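Local structure of OBCA, Oxalate Biosynthetic Component A (Burkholderia glumae, 4NNB) at residues A113-N125 and G139-E151. The protein belongs to the oxalate biosynthetic component A family and joins an N-terminal domain to a TIM-barrel-type domain, with magnesium and an oxaloacetate ion bound in the model. Residues are numbered along the deposited sequence; the frame is centred on the assembly and turned at random.
Sequences AHFPKPWLAALSN and GWIVSEQGDLLWE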
ATOM      1  N   ALA A 113      11.437  13.759  23.781  1.00 48.35           N
ATOM      2  CA  ALA A 113      10.887  12.822  22.810  1.00 42.24           C
ATOM      3  C   ALA A 113      11.875  12.561  21.687  1.00 42.01           C
ATOM      4  O   ALA A 113      11.691  13.013  20.555  1.00 41.85           O
ATOM      5  CB  ALA A 113       9.560  13.343  22.241  1.00 42.77           C
ATOM      6  N   HIS A 114      12.940  11.839  22.005  1.00 39.94           N
ATOM      7  CA  HIS A 114      13.873  11.403  20.979  1.00 38.80           C
ATOM      8  C   HIS A 114      14.344   9.986  21.260  1.00 39.15           C
ATOM      9  O   HIS A 114      14.123   9.444  22.348  1.00 38.31           O
ATOM     10  CB  HIS A 114      15.035  12.392  20.803  1.00 42.50           C
ATOM     11  CG  HIS A 114      16.134  12.253  21.813  1.00 44.14           C
ATOM     12  ND1 HIS A 114      15.961  11.674  23.051  1.00 52.99           N
ATOM     13  CD2 HIS A 114      17.438  12.629  21.754  1.00 48.41           C
ATOM     14  CE1 HIS A 114      17.107  11.701  23.715  1.00 50.81           C
ATOM     15  NE2 HIS A 114      18.016  12.274  22.946  1.00 49.88           N
ATOM     16  N   PHE A 115      14.968   9.373  20.269  1.00 32.56           N
ATOM     17  CA  PHE A 115      15.465   8.025  20.437  1.00 31.23           C
ATOM     18  C   PHE A 115      16.799   7.990  19.724  1.00 33.69           C
ATOM     19  O   PHE A 115      16.857   7.697  18.527  1.00 29.44           O
ATOM     20  CB  PHE A 115      14.504   7.028  19.816  1.00 35.79           C
ATOM     21  CG  PHE A 115      14.194   5.862  20.694  1.00 32.60           C
ATOM     22  CD1 PHE A 115      13.084   5.881  21.519  1.00 31.16           C
ATOM     23  CD2 PHE A 115      15.000   4.741  20.683  1.00 33.77           C
ATOM     24  CE1 PHE A 115      12.791   4.804  22.333  1.00 34.23           C
ATOM     25  CE2 PHE A 115      14.709   3.651  21.491  1.00 30.62           C
ATOM     26  CZ  PHE A 115      13.602   3.687  22.320  1.00 34.06           C
ATOM     27  N   PRO A 116      17.869   8.325  20.459  1.00 32.10           N
ATOM     28  CA  PRO A 116      19.214   8.442  19.894  1.00 32.58           C
ATOM     29  C   PRO A 116      19.636   7.156  19.215  1.00 27.73           C
ATOM     30  O   PRO A 116      19.289   6.070  19.668  1.00 26.74           O
ATOM     31  CB  PRO A 116      20.092   8.696  21.123  1.00 32.90           C
ATOM     32  CG  PRO A 116      19.170   9.287  22.141  1.00 33.85           C
ATOM     33  CD  PRO A 116      17.845   8.611  21.906  1.00 33.73           C
ATOM     34  N   LYS A 117      20.388   7.293  18.133  1.00 28.18           N
ATOM     35  CA  LYS A 117      20.912   6.137  17.414  1.00 31.22           C
ATOM     36  C   LYS A 117      21.626   5.085  18.289  1.00 30.84           C
ATOM     37  O   LYS A 117      21.380   3.886  18.118  1.00 28.94           O
ATOM     38  CB  LYS A 117      21.815   6.593  16.265  1.00 29.68           C
ATOM     39  CG  LYS A 117      22.453   5.447  15.482  1.00 33.58           C
ATOM     40  CD  LYS A 117      23.102   5.989  14.214  1.00 35.04           C
ATOM     41  CE  LYS A 117      23.779   4.897  13.410  1.00 40.92           C
ATOM     42  NZ  LYS A 117      23.806   5.248  11.953  1.00 47.65           N
ATOM     43  N   PRO A 118      22.501   5.516  19.224  1.00 28.24           N
ATOM     44  CA  PRO A 118      23.144   4.491  20.066  1.00 32.03           C
ATOM     45  C   PRO A 118      22.167   3.650  20.900  1.00 32.99           C
ATOM     46  O   PRO A 118      22.509   2.512  21.239  1.00 32.14           O
ATOM     47  CB  PRO A 118      24.063   5.304  20.991  1.00 28.97           C
ATOM     48  CG  PRO A 118      24.286   6.605  20.282  1.00 33.60           C
ATOM     49  CD  PRO A 118      23.003   6.871  19.526  1.00 26.44           C
ATOM     50  N   TRP A 119      20.987   4.172  21.226  1.00 28.14           N
ATOM     51  CA  TRP A 119      20.015   3.361  21.954  1.00 28.47           C
ATOM     52  C   TRP A 119      19.540   2.198  21.103  1.00 31.23           C
ATOM     53  O   TRP A 119      19.450   1.061  21.573  1.00 30.07           O
ATOM     54  CB  TRP A 119      18.800   4.180  22.370  1.00 27.25           C
ATOM     55  CG  TRP A 119      19.061   5.169  23.436  1.00 29.66           C
ATOM     56  CD1 TRP A 119      20.282   5.570  23.912  1.00 28.71           C
ATOM     57  CD2 TRP A 119      18.083   5.903  24.170  1.00 26.88           C
ATOM     58  NE1 TRP A 119      20.114   6.511  24.892  1.00 30.76           N
ATOM     59  CE2 TRP A 119      18.776   6.736  25.067  1.00 28.23           C
ATOM     60  CE3 TRP A 119      16.686   5.948  24.144  1.00 30.25           C
ATOM     61  CZ2 TRP A 119      18.117   7.599  25.938  1.00 29.46           C
ATOM     62  CZ3 TRP A 119      16.038   6.801  25.010  1.00 33.03           C
ATOM     63  CH2 TRP A 119      16.752   7.613  25.899  1.00 31.90           C
ATOM     64  N   LEU A 120      19.234   2.490  19.843  1.00 29.10           N
ATOM     65  CA  LEU A 120      18.706   1.483  18.936  1.00 32.46           C
ATOM     66  C   LEU A 120      19.822   0.548  18.507  1.00 33.04           C
ATOM     67  O   LEU A 120      19.586  -0.618  18.198  1.00 31.96           O
ATOM     68  CB  LEU A 120      18.088   2.156  17.701  1.00 33.69           C
ATOM     69  CG  LEU A 120      16.775   2.919  17.906  1.00 35.04           C
ATOM     70  CD1 LEU A 120      16.515   3.885  16.747  1.00 38.62           C
ATOM     71  CD2 LEU A 120      15.637   1.941  18.019  1.00 31.33           C
ATOM     72  N   ALA A 121      21.040   1.071  18.485  1.00 30.32           N
ATOM     73  CA  ALA A 121      22.188   0.288  18.027  1.00 36.75           C
ATOM     74  C   ALA A 121      22.577  -0.760  19.062  1.00 36.75           C
ATOM     75  O   ALA A 121      23.307  -1.702  18.759  1.00 40.96           O
ATOM     76  CB  ALA A 121      23.368   1.200  17.706  1.00 33.89           C
ATOM     77  N   ALA A 122      22.072  -0.584  20.280  1.00 35.02           N
ATOM     78  CA  ALA A 122      22.294  -1.516  21.378  1.00 34.46           C
ATOM     79  C   ALA A 122      21.464  -2.791  21.219  1.00 39.57           C
ATOM     80  O   ALA A 122      21.585  -3.724  22.018  1.00 36.28           O
ATOM     81  CB  ALA A 122      21.973  -0.838  22.706  1.00 33.86           C
ATOM     82  N   LEU A 123      20.625  -2.834  20.185  1.00 34.99           N
ATOM     83  CA  LEU A 123      19.705  -3.945  20.025  1.00 34.67           C
ATOM     84  C   LEU A 123      20.007  -4.768  18.786  1.00 36.69           C
ATOM     85  O   LEU A 123      20.734  -4.330  17.895  1.00 37.08           O
ATOM     86  CB  LEU A 123      18.268  -3.423  19.949  1.00 33.83           C
ATOM     87  CG  LEU A 123      17.917  -2.415  21.039  1.00 33.26           C
ATOM     88  CD1 LEU A 123      16.563  -1.780  20.774  1.00 31.42           C
ATOM     89  CD2 LEU A 123      17.917  -3.122  22.382  1.00 33.06           C
ATOM     90  N   SER A 124      19.431  -5.963  18.738  1.00 35.92           N
ATOM     91  CA  SER A 124      19.451  -6.774  17.536  1.00 40.75           C
ATOM     92  C   SER A 124      18.756  -6.011  16.416  1.00 41.28           C
ATOM     93  O   SER A 124      17.876  -5.177  16.679  1.00 34.82           O
ATOM     94  CB  SER A 124      18.708  -8.074  17.780  1.00 37.16           C
ATOM     95  OG  SER A 124      17.362  -7.821  18.133  1.00 40.67           O
ATOM     96  N   ASN A 125      19.144  -6.292  15.175  1.00 38.89           N
ATOM     97  CA  ASN A 125      18.520  -5.641  14.031  1.00 39.91           C
ATOM     98  C   ASN A 125      17.011  -5.806  14.043  1.00 38.78           C
ATOM     99  O   ASN A 125      16.280  -4.859  13.781  1.00 38.52           O
ATOM    100  CB  ASN A 125      19.104  -6.155  12.713  1.00 39.80           C
ATOM    101  CG  ASN A 125      20.459  -5.556  12.408  1.00 49.17           C
ATOM    102  OD1 ASN A 125      20.884  -4.593  13.049  1.00 50.93           O
ATOM    103  ND2 ASN A 125      21.144  -6.117  11.413  1.00 53.24           N
ATOM    104  N   GLY A 139       4.493   8.617  13.466  1.00 21.74           N
ATOM    105  CA  GLY A 139       4.887   9.918  12.951  1.00 24.78           C
ATOM    106  C   GLY A 139       6.225  10.453  13.437  1.00 26.37           C
ATOM    107  O   GLY A 139       6.572  11.611  13.168  1.00 24.33           O
ATOM    108  N   TRP A 140       6.979   9.639  14.170  1.00 24.37           N
ATOM    109  CA  TRP A 140       8.355  10.031  14.494  1.00 24.99           C
ATOM    110  C   TRP A 140       9.141   9.954  13.201  1.00 24.31           C
ATOM    111  O   TRP A 140       8.782   9.191  12.303  1.00 26.78           O
ATOM    112  CB  TRP A 140       8.991   9.071  15.503  1.00 24.67           C
ATOM    113  CG  TRP A 140       8.405   9.076  16.887  1.00 25.71           C
ATOM    114  CD1 TRP A 140       7.087   8.929  17.226  1.00 28.38           C
ATOM    115  CD2 TRP A 140       9.131   9.159  18.129  1.00 24.00           C
ATOM    116  NE1 TRP A 140       6.949   8.939  18.602  1.00 28.74           N
ATOM    117  CE2 TRP A 140       8.187   9.081  19.173  1.00 29.80           C
ATOM    118  CE3 TRP A 140      10.484   9.308  18.450  1.00 29.79           C
ATOM    119  CZ2 TRP A 140       8.560   9.145  20.529  1.00 33.39           C
ATOM    120  CZ3 TRP A 140      10.854   9.369  19.796  1.00 32.01           C
ATOM    121  CH2 TRP A 140       9.895   9.286  20.814  1.00 33.04           C
ATOM    122  N   ILE A 141      10.215  10.726  13.092  1.00 24.90           N
ATOM    123  CA  ILE A 141      11.018  10.693  11.873  1.00 27.91           C
ATOM    124  C   ILE A 141      12.486  10.403  12.156  1.00 30.39           C
ATOM    125  O   ILE A 141      12.956  10.570  13.282  1.00 28.51           O
ATOM    126  CB  ILE A 141      10.859  11.992  11.038  1.00 27.49           C
ATOM    127  CG1 ILE A 141      11.199  13.228  11.870  1.00 36.80           C
ATOM    128  CG2 ILE A 141       9.418  12.114  10.517  1.00 30.64           C
ATOM    129  CD1 ILE A 141      12.599  13.754  11.661  1.00 36.52           C
ATOM    130  N   VAL A 142      13.198   9.950  11.130  1.00 26.34           N
ATOM    131  CA  VAL A 142      14.626   9.681  11.253  1.00 29.93           C
ATOM    132  C   VAL A 142      15.416  10.941  10.896  1.00 32.26           C
ATOM    133  O   VAL A 142      15.183  11.541   9.846  1.00 30.63           O
ATOM    134  CB  VAL A 142      15.054   8.540  10.314  1.00 28.88           C
ATOM    135  CG1 VAL A 142      16.565   8.389  10.305  1.00 29.16           C
ATOM    136  CG2 VAL A 142      14.369   7.229  10.703  1.00 27.21           C
ATOM    137  N   SER A 143      16.340  11.355  11.759  1.00 27.37           N
ATOM    138  CA  SER A 143      17.175  12.529  11.450  1.00 29.14           C
ATOM    139  C   SER A 143      18.390  12.149  10.596  1.00 30.12           C
ATOM    140  O   SER A 143      18.651  10.966  10.367  1.00 30.02           O
ATOM    141  CB  SER A 143      17.654  13.201  12.737  1.00 31.55           C
ATOM    142  OG  SER A 143      18.671  12.422  13.349  1.00 30.54           O
ATOM    143  N   GLU A 144      19.157  13.141  10.142  1.00 33.72           N
ATOM    144  CA  GLU A 144      20.358  12.837   9.349  1.00 35.70           C
ATOM    145  C   GLU A 144      21.402  12.048  10.146  1.00 38.79           C
ATOM    146  O   GLU A 144      22.226  11.339   9.574  1.00 38.72           O
ATOM    147  CB  GLU A 144      20.989  14.104   8.756  1.00 38.06           C
ATOM    148  CG  GLU A 144      22.177  13.823   7.816  1.00 49.48           C
ATOM    149  CD  GLU A 144      21.901  12.695   6.808  1.00 54.71           C
ATOM    150  OE1 GLU A 144      20.821  12.699   6.166  1.00 48.01           O
ATOM    151  OE2 GLU A 144      22.772  11.801   6.664  1.00 53.32           O
ATOM    152  N   GLN A 145      21.356  12.156  11.469  1.00 33.04           N
ATOM    153  CA  GLN A 145      22.297  11.417  12.303  1.00 35.70           C
ATOM    154  C   GLN A 145      21.763  10.025  12.613  1.00 39.58           C
ATOM    155  O   GLN A 145      22.439   9.221  13.257  1.00 33.97           O
ATOM    156  CB  GLN A 145      22.608  12.182  13.599  1.00 39.07           C
ATOM    157  CG  GLN A 145      23.359  13.505  13.386  1.00 39.90           C
ATOM    158  CD  GLN A 145      22.492  14.597  12.774  1.00 47.86           C
ATOM    159  OE1 GLN A 145      21.286  14.675  13.040  1.00 48.46           O
ATOM    160  NE2 GLN A 145      23.101  15.443  11.942  1.00 46.99           N
ATOM    161  N   GLY A 146      20.548   9.736  12.149  1.00 33.52           N
ATOM    162  CA  GLY A 146      19.966   8.422  12.352  1.00 29.14           C
ATOM    163  C   GLY A 146      19.272   8.262  13.691  1.00 29.89           C
ATOM    164  O   GLY A 146      19.014   7.135  14.117  1.00 29.83           O
ATOM    165  N   ASP A 147      18.985   9.378  14.360  1.00 28.13           N
ATOM    166  CA  ASP A 147      18.192   9.353  15.585  1.00 28.60           C
ATOM    167  C   ASP A 147      16.710   9.386  15.214  1.00 31.19           C
ATOM    168  O   ASP A 147      16.355   9.917  14.166  1.00 29.97           O
ATOM    169  CB  ASP A 147      18.473  10.591  16.456  1.00 30.35           C
ATOM    170  CG  ASP A 147      19.944  10.748  16.821  1.00 34.86           C
ATOM    171  OD1 ASP A 147      20.402  11.907  16.862  1.00 35.21           O
ATOM    172  OD2 ASP A 147      20.630   9.734  17.063  1.00 28.39           O
ATOM    173  N   LEU A 148      15.849   8.840  16.068  1.00 25.76           N
ATOM    174  CA  LEU A 148      14.409   9.044  15.906  1.00 28.03           C
ATOM    175  C   LEU A 148      13.972  10.284  16.672  1.00 35.23           C
ATOM    176  O   LEU A 148      14.353  10.472  17.831  1.00 32.19           O
ATOM    177  CB  LEU A 148      13.610   7.849  16.402  1.00 28.28           C
ATOM    178  CG  LEU A 148      13.914   6.484  15.807  1.00 29.28           C
ATOM    179  CD1 LEU A 148      12.939   5.449  16.364  1.00 27.55           C
ATOM    180  CD2 LEU A 148      13.866   6.528  14.286  1.00 36.93           C
ATOM    181  N   LEU A 149      13.170  11.125  16.019  1.00 31.05           N
ATOM    182  CA  LEU A 149      12.723  12.384  16.610  1.00 32.80           C
ATOM    183  C   LEU A 149      11.211  12.524  16.498  1.00 33.41           C
ATOM    184  O   LEU A 149      10.633  12.193  15.464  1.00 30.07           O
ATOM    185  CB  LEU A 149      13.388  13.561  15.885  1.00 33.68           C
ATOM    186  CG  LEU A 149      14.919  13.563  15.808  1.00 36.73           C
ATOM    187  CD1 LEU A 149      15.437  14.864  15.224  1.00 41.17           C
ATOM    188  CD2 LEU A 149      15.509  13.343  17.181  1.00 38.71           C
ATOM    189  N   TRP A 150      10.570  13.020  17.553  1.00 30.48           N
ATOM    190  CA  TRP A 150       9.175  13.447  17.456  1.00 33.21           C
ATOM    191  C   TRP A 150       9.171  14.967  17.449  1.00 33.80           C
ATOM    192  O   TRP A 150       9.607  15.590  18.409  1.00 35.48           O
ATOM    193  CB  TRP A 150       8.364  12.899  18.625  1.00 28.57           C
ATOM    194  CG  TRP A 150       6.943  13.397  18.729  1.00 32.94           C
ATOM    195  CD1 TRP A 150       6.417  14.173  19.724  1.00 34.20           C
ATOM    196  CD2 TRP A 150       5.862  13.123  17.821  1.00 32.12           C
ATOM    197  NE1 TRP A 150       5.082  14.398  19.490  1.00 35.57           N
ATOM    198  CE2 TRP A 150       4.717  13.769  18.332  1.00 32.89           C
ATOM    199  CE3 TRP A 150       5.756  12.406  16.629  1.00 28.47           C
ATOM    200  CZ2 TRP A 150       3.474  13.713  17.684  1.00 37.04           C
ATOM    201  CZ3 TRP A 150       4.524  12.354  15.987  1.00 30.13           C
ATOM    202  CH2 TRP A 150       3.398  12.996  16.520  1.00 32.20           C
ATOM    203  N   GLU A 151       8.710  15.561  16.353  1.00 33.47           N
ATOM    204  CA  GLU A 151       8.819  17.007  16.181  1.00 36.39           C
ATOM    205  C   GLU A 151       7.510  17.740  16.438  1.00 36.41           C
ATOM    206  O   GLU A 151       7.135  18.643  15.689  1.00 39.14           O
ATOM    207  CB  GLU A 151       9.347  17.331  14.786  1.00 36.59           C
ATOM    208  CG  GLU A 151      10.699  16.685  14.494  1.00 34.45           C
ATOM    209  CD  GLU A 151      11.316  17.175  13.200  1.00 45.87           C
ATOM    210  OE1 GLU A 151      10.603  17.239  12.178  1.00 48.18           O
ATOM    211  OE2 GLU A 151      12.522  17.496  13.205  1.00 54.42           O
TER
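Phe-115 and Leu-148 form an antiparallel hydrogen-bonded pair, with Phe-115 N 2.7 Å from Leu-148 O and Leu-148 N 2.9 Å from Phe-115 O. A third backbone bond, from Trp-150 N to Ala-113 O, carries the pairing past the non-hydrogen-bonded pair His-114 and Leu-149. Strand 114-115 is thereby an outer strand of a three-stranded antiparallel sheet within the N-terminal domain, with 148-149 in the middle.

Beyond the pairing, Asp-147 can be followed atom by atom. Asp-147 CB lies 3.9 Å from Phe-115 O, and CG, anti to the carbonyl carbon (chi1 -57°), is carried toward the start of helix 117-121. Asp-147 OD2 accepts from Lys-117 N at 2.7 Å, on the anti side and tilted a little out of the carboxylate plane, along a nearly straight bond (167°). The same Asp-147 OD2 lies 3.4 Å from Pro-116 CA. The Lys-117 chain runs extended past the type I turn from Ser-143 to Gly-146, Lys-117 CD 3.4 Å from Gln-145 O, and its NZ bonds to Arg-484 O.

On the sheet face bearing Phe-115, Leu-120 CD1 meets Leu-148 CG at 3.8 Å, the two side chains crossing at about a right angle. Helix 125-137 backs both leucines through Val-132 and Leu-135.

Chemically, the carboxylate of Asp-147 satisfies a first-turn amide just after the N-cap residue Pro-116, and a negative charge beside the N-terminal amides of this short helix would probably be favourable.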